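Local coordinates for protein putative aspartyl-tRNA synthetase (Leishmania major, PDB 6OD8) that probably charges tRNA(Asp) with L-aspartate at the expense of ATP, as a class II aminoacyl-tRNA synthetase, at residues H323-F335 with N471-S483. Numbering follows the deposited sequence.
Sequences HYYEVLDVAESLF and NSYDMFIRGEEIS. With EDO (1,2-ethanediol), chain H.
Tyr324 lays one face of its ring on the backbone of Asn471: Asn471 C stands 3.7 Å above the plane, over the ring centre, and Tyr324 CD2 lies 3.4 Å from Asn471 CB. Its hydroxyl is hydrogen-bonded to Asp449. The rims of the Tyr324 and Tyr473 rings meet edge toward edge, at Tyr324 CD1 and Tyr473 CD2. The residue before it, His323, forms a capping box with Glu326 at the entry to the helix: His323 N donates to Glu326 OE2, and His323 ND1 accepts from Tyr325 N in the plane of the imidazole.

One turn on, Leu328 supplies the CH-pi contact; with CG anti to the backbone N, its CD1 lies 3.7 Å from the centroid of the Tyr473 ring and only 7° off the normal. Ala331 has no more than a methyl to offer, yet its CB meets two groups, Tyr473 OH at 3.4 Å and Met475 CE at 3.6 Å. Glu332 adds the aliphatic part of its chain, CG against Met475 CE, while its carboxylate forms a salt bridge with Arg401. Phe335 makes a Met-aromatic contact: Met475 SD is 4.3 Å from the ring centroid and 50° off the normal, an oblique approach, and Ile477 CD1 and Ile482 CG2 also reach this ring obliquely.

The axes of 325-335 and strand 472-477 approach to 9.5 Å at 16°, so that Tyr473 and Met475 line up along the helix, Tyr473 against Tyr324 to Ala331 and Met475 against Leu328 to Phe335. Beyond Ile477 a type I' turn leads into strand 480-487, where Ile482 and Ser483 both oppose Met475 in a classic beta bulge. This part of helix 325-342 thus runs along a hairpin of the large, mainly antiparallel sheet, a helix-on-sheet layer of the class II synthetase catalytic domain.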
loop_
_atom_site.group_PDB
_atom_site.type_symbol
_atom_site.label_atom_id
_atom_site.label_comp_id
_atom_site.label_asym_id
_atom_site.label_seq_id
_atom_site.Cartn_x
_atom_site.Cartn_y
_atom_site.Cartn_z
ATOM N N HIS A 323 9.198 -10.845 24.640
ATOM C CA HIS A 323 8.398 -12.029 24.343
ATOM C C HIS A 323 7.667 -11.858 23.020
ATOM O O HIS A 323 7.187 -10.769 22.691
ATOM C CB HIS A 323 7.383 -12.263 25.465
ATOM C CG HIS A 323 6.926 -13.680 25.603
ATOM N ND1 HIS A 323 6.065 -14.276 24.709
ATOM C CD2 HIS A 323 7.170 -14.606 26.567
ATOM C CE1 HIS A 323 5.831 -15.522 25.088
ATOM N NE2 HIS A 323 6.475 -15.743 26.223
ATOM N N TYR A 324 7.534 -12.963 22.284
ATOM C CA TYR A 324 6.751 -12.889 21.063
ATOM C C TYR A 324 5.268 -12.665 21.317
ATOM O O TYR A 324 4.558 -12.339 20.363
ATOM C CB TYR A 324 6.941 -14.153 20.214
ATOM C CG TYR A 324 6.219 -15.375 20.734
ATOM C CD1 TYR A 324 4.973 -15.739 20.222
ATOM C CD2 TYR A 324 6.787 -16.179 21.723
ATOM C CE1 TYR A 324 4.309 -16.858 20.677
ATOM C CE2 TYR A 324 6.133 -17.298 22.184
ATOM C CZ TYR A 324 4.900 -17.639 21.664
ATOM O OH TYR A 324 4.256 -18.768 22.125
ATOM N N TYR A 325 4.769 -12.832 22.556
ATOM C CA TYR A 325 3.398 -12.416 22.835
ATOM C C TYR A 325 3.192 -10.927 22.571
ATOM O O TYR A 325 2.051 -10.500 22.389
ATOM C CB TYR A 325 2.989 -12.733 24.287
ATOM C CG TYR A 325 2.763 -14.211 24.551
ATOM C CD1 TYR A 325 2.719 -14.706 25.849
ATOM C CD2 TYR A 325 2.604 -15.115 23.497
ATOM C CE1 TYR A 325 2.535 -16.063 26.085
ATOM C CE2 TYR A 325 2.404 -16.479 23.729
ATOM C CZ TYR A 325 2.373 -16.939 25.029
ATOM O OH TYR A 325 2.174 -18.280 25.279
ATOM N N GLU A 326 4.269 -10.125 22.547
ATOM C CA GLU A 326 4.126 -8.727 22.157
ATOM C C GLU A 326 3.689 -8.607 20.701
ATOM O O GLU A 326 2.916 -7.703 20.347
ATOM C CB GLU A 326 5.446 -7.988 22.384
ATOM C CG GLU A 326 5.859 -7.995 23.844
ATOM C CD GLU A 326 7.292 -7.528 24.048
ATOM O OE1 GLU A 326 7.720 -6.576 23.358
ATOM O OE2 GLU A 326 7.972 -8.113 24.905
ATOM N N VAL A 327 4.202 -9.505 19.846
ATOM C CA VAL A 327 3.787 -9.592 18.445
ATOM C C VAL A 327 2.344 -10.060 18.339
ATOM O O VAL A 327 1.532 -9.492 17.595
ATOM C CB VAL A 327 4.715 -10.541 17.668
ATOM C CG1 VAL A 327 4.222 -10.667 16.205
ATOM C CG2 VAL A 327 6.157 -10.050 17.729
ATOM N N LEU A 328 2.010 -11.121 19.071
ATOM C CA LEU A 328 0.662 -11.649 19.062
ATOM C C LEU A 328 -0.336 -10.629 19.602
ATOM O O LEU A 328 -1.459 -10.523 19.094
ATOM C CB LEU A 328 0.647 -12.955 19.881
ATOM C CG LEU A 328 -0.701 -13.614 20.093
ATOM C CD1 LEU A 328 -1.306 -13.966 18.724
ATOM C CD2 LEU A 328 -0.505 -14.865 20.968
ATOM N N ASP A 329 0.059 -9.858 20.620
ATOM C CA ASP A 329 -0.792 -8.780 21.118
ATOM C C ASP A 329 -1.149 -7.800 19.999
ATOM O O ASP A 329 -2.312 -7.398 19.855
ATOM C CB ASP A 329 -0.092 -8.030 22.263
ATOM C CG ASP A 329 -0.029 -8.818 23.566
ATOM O OD1 ASP A 329 -0.675 -9.879 23.696
ATOM O OD2 ASP A 329 0.705 -8.363 24.479
ATOM N N VAL A 330 -0.151 -7.389 19.206
ATOM C CA VAL A 330 -0.400 -6.456 18.103
ATOM C C VAL A 330 -1.283 -7.101 17.045
ATOM O O VAL A 330 -2.244 -6.497 16.569
ATOM C CB VAL A 330 0.934 -5.959 17.510
ATOM C CG1 VAL A 330 0.745 -5.331 16.128
ATOM C CG2 VAL A 330 1.566 -4.929 18.485
ATOM N N ALA A 331 -0.976 -8.345 16.676
ATOM C CA ALA A 331 -1.734 -9.042 15.633
ATOM C C ALA A 331 -3.204 -9.189 16.012
ATOM O O ALA A 331 -4.090 -9.014 15.168
ATOM C CB ALA A 331 -1.099 -10.413 15.378
ATOM N N GLU A 332 -3.488 -9.528 17.277
ATOM C CA GLU A 332 -4.883 -9.674 17.693
ATOM C C GLU A 332 -5.602 -8.333 17.707
ATOM O O GLU A 332 -6.781 -8.246 17.327
ATOM C CB GLU A 332 -4.963 -10.316 19.080
ATOM C CG GLU A 332 -4.643 -11.794 19.091
ATOM C CD GLU A 332 -4.600 -12.359 20.502
ATOM O OE1 GLU A 332 -4.565 -11.553 21.459
ATOM O OE2 GLU A 332 -4.602 -13.601 20.662
ATOM N N SER A 333 -4.945 -7.298 18.221
ATOM C CA SER A 333 -5.562 -5.978 18.220
ATOM C C SER A 333 -5.787 -5.499 16.792
ATOM O O SER A 333 -6.797 -4.844 16.500
ATOM C CB SER A 333 -4.684 -4.978 18.982
ATOM O OG SER A 333 -4.536 -5.361 20.340
ATOM N N LEU A 334 -4.855 -5.837 15.891
ATOM C CA LEU A 334 -4.989 -5.459 14.483
ATOM C C LEU A 334 -6.204 -6.130 13.854
ATOM O O LEU A 334 -7.005 -5.487 13.162
ATOM C CB LEU A 334 -3.706 -5.841 13.724
ATOM C CG LEU A 334 -3.770 -5.879 12.206
ATOM C CD1 LEU A 334 -3.938 -4.464 11.672
ATOM C CD2 LEU A 334 -2.507 -6.512 11.608
ATOM N N PHE A 335 -6.356 -7.434 14.077
ATOM C CA PHE A 335 -7.511 -8.112 13.497
ATOM C C PHE A 335 -8.804 -7.610 14.130
ATOM O O PHE A 335 -9.804 -7.447 13.433
ATOM C CB PHE A 335 -7.373 -9.640 13.636
ATOM C CG PHE A 335 -6.642 -10.303 12.478
ATOM C CD1 PHE A 335 -7.308 -10.594 11.293
ATOM C CD2 PHE A 335 -5.305 -10.631 12.582
ATOM C CE1 PHE A 335 -6.643 -11.189 10.225
ATOM C CE2 PHE A 335 -4.632 -11.234 11.519
ATOM C CZ PHE A 335 -5.306 -11.524 10.349
ATOM N N ASN A 471 8.789 -20.363 19.464
ATOM C CA ASN A 471 8.124 -19.140 19.889
ATOM C C ASN A 471 7.315 -18.607 18.711
ATOM O O ASN A 471 7.656 -17.597 18.099
ATOM C CB ASN A 471 9.158 -18.117 20.339
ATOM C CG ASN A 471 9.881 -18.534 21.592
ATOM O OD1 ASN A 471 9.358 -19.325 22.373
ATOM N ND2 ASN A 471 11.084 -17.991 21.802
ATOM N N SER A 472 6.216 -19.301 18.410
ATOM C CA SER A 472 5.473 -19.012 17.184
ATOM C C SER A 472 4.006 -19.375 17.376
ATOM O O SER A 472 3.657 -20.129 18.281
ATOM C CB SER A 472 6.047 -19.791 16.001
ATOM O OG SER A 472 5.815 -21.175 16.161
ATOM N N TYR A 473 3.149 -18.847 16.499
ATOM C CA TYR A 473 1.724 -19.161 16.562
ATOM C C TYR A 473 1.144 -19.110 15.151
ATOM O O TYR A 473 1.712 -18.498 14.241
ATOM C CB TYR A 473 0.966 -18.185 17.491
ATOM C CG TYR A 473 0.970 -16.791 16.913
ATOM C CD1 TYR A 473 0.009 -16.397 15.972
ATOM C CD2 TYR A 473 1.972 -15.887 17.250
ATOM C CE1 TYR A 473 0.043 -15.131 15.384
ATOM C CE2 TYR A 473 2.016 -14.610 16.678
ATOM C CZ TYR A 473 1.054 -14.240 15.750
ATOM O OH TYR A 473 1.113 -12.986 15.185
ATOM N N ASP A 474 -0.024 -19.731 14.989
ATOM C CA ASP A 474 -0.848 -19.573 13.797
ATOM C C ASP A 474 -2.196 -18.999 14.217
ATOM O O ASP A 474 -2.705 -19.319 15.293
ATOM C CB ASP A 474 -1.109 -20.911 13.084
ATOM C CG ASP A 474 -0.041 -21.278 12.063
ATOM O OD1 ASP A 474 1.025 -20.628 12.017
ATOM O OD2 ASP A 474 -0.284 -22.252 11.311
ATOM N N MET A 475 -2.776 -18.177 13.349
ATOM C CA MET A 475 -4.157 -17.733 13.467
ATOM C C MET A 475 -5.033 -18.395 12.419
ATOM O O MET A 475 -4.627 -18.586 11.271
ATOM C CB MET A 475 -4.304 -16.219 13.289
ATOM C CG MET A 475 -3.516 -15.408 14.265
ATOM S SD MET A 475 -3.734 -13.635 13.940
ATOM C CE MET A 475 -3.590 -12.997 15.609
ATOM N N PHE A 476 -6.275 -18.668 12.809
ATOM C CA PHE A 476 -7.227 -19.369 11.967
ATOM C C PHE A 476 -8.517 -18.562 11.871
ATOM O O PHE A 476 -9.006 -18.022 12.872
ATOM C CB PHE A 476 -7.531 -20.777 12.522
ATOM C CG PHE A 476 -6.316 -21.679 12.595
ATOM C CD1 PHE A 476 -6.016 -22.540 11.548
ATOM C CD2 PHE A 476 -5.477 -21.656 13.703
ATOM C CE1 PHE A 476 -4.891 -23.354 11.594
ATOM C CE2 PHE A 476 -4.344 -22.470 13.759
ATOM C CZ PHE A 476 -4.058 -23.337 12.714
ATOM N N ILE A 477 -9.064 -18.497 10.660
ATOM C CA ILE A 477 -10.385 -17.940 10.405
ATOM C C ILE A 477 -11.215 -19.025 9.741
ATOM O O ILE A 477 -10.803 -19.579 8.714
ATOM C CB ILE A 477 -10.329 -16.691 9.498
ATOM C CG1 ILE A 477 -9.466 -15.590 10.120
ATOM C CG2 ILE A 477 -11.739 -16.175 9.247
ATOM C CD1 ILE A 477 -9.385 -14.315 9.242
ATOM N N ARG A 478 -12.382 -19.319 10.318
ATOM C CA ARG A 478 -13.252 -20.389 9.831
ATOM C C ARG A 478 -12.472 -21.678 9.558
ATOM O O ARG A 478 -12.663 -22.338 8.536
ATOM C CB ARG A 478 -14.023 -19.942 8.580
ATOM C CG ARG A 478 -14.837 -18.659 8.730
ATOM C CD ARG A 478 -15.815 -18.527 7.582
ATOM N NE ARG A 478 -16.386 -17.188 7.490
ATOM C CZ ARG A 478 -17.527 -16.812 8.069
ATOM N NH1 ARG A 478 -18.218 -17.676 8.793
ATOM N NH2 ARG A 478 -17.980 -15.568 7.913
ATOM N N GLY A 479 -11.578 -22.043 10.481
ATOM C CA GLY A 479 -10.887 -23.318 10.390
ATOM C C GLY A 479 -9.741 -23.372 9.402
ATOM O O GLY A 479 -9.265 -24.472 9.080
ATOM N N GLU A 480 -9.282 -22.226 8.896
ATOM C CA GLU A 480 -8.209 -22.194 7.914
ATOM C C GLU A 480 -7.174 -21.161 8.323
ATOM O O GLU A 480 -7.524 -20.059 8.764
ATOM C CB GLU A 480 -8.765 -21.886 6.516
ATOM C CG GLU A 480 -9.803 -22.916 6.103
ATOM C CD GLU A 480 -10.167 -22.826 4.629
ATOM O OE1 GLU A 480 -9.257 -22.627 3.787
ATOM O OE2 GLU A 480 -11.361 -22.963 4.319
ATOM N N GLU A 481 -5.900 -21.541 8.164
ATOM C CA GLU A 481 -4.783 -20.704 8.573
ATOM C C GLU A 481 -4.776 -19.403 7.777
ATOM O O GLU A 481 -4.871 -19.410 6.550
ATOM C CB GLU A 481 -3.467 -21.470 8.365
ATOM C CG GLU A 481 -2.224 -20.795 8.934
ATOM C CD GLU A 481 -1.473 -19.935 7.914
ATOM O OE1 GLU A 481 -1.761 -20.036 6.699
ATOM O OE2 GLU A 481 -0.590 -19.155 8.336
ATOM N N ILE A 482 -4.656 -18.278 8.473
ATOM C CA ILE A 482 -4.602 -16.981 7.807
ATOM C C ILE A 482 -3.295 -16.232 8.081
ATOM O O ILE A 482 -2.895 -15.384 7.265
ATOM C CB ILE A 482 -5.820 -16.107 8.184
ATOM C CG1 ILE A 482 -5.886 -14.831 7.326
ATOM C CG2 ILE A 482 -5.783 -15.718 9.663
ATOM C CD1 ILE A 482 -6.044 -15.092 5.810
ATOM N N SER A 483 -2.573 -16.553 9.152
ATOM C CA SER A 483 -1.361 -15.810 9.476
ATOM C C SER A 483 -0.517 -16.638 10.435
ATOM O O SER A 483 -1.053 -17.296 11.326
ATOM C CB SER A 483 -1.694 -14.444 10.102
ATOM O OG SER A 483 -0.502 -13.677 10.368
HETATM C C1 EDO H . -5.794 -8.458 21.896
HETATM O O1 EDO H . -6.487 -7.243 22.227
HETATM C C2 EDO H . -4.438 -8.531 22.586
HETATM O O2 EDO H . -3.803 -7.249 22.540
#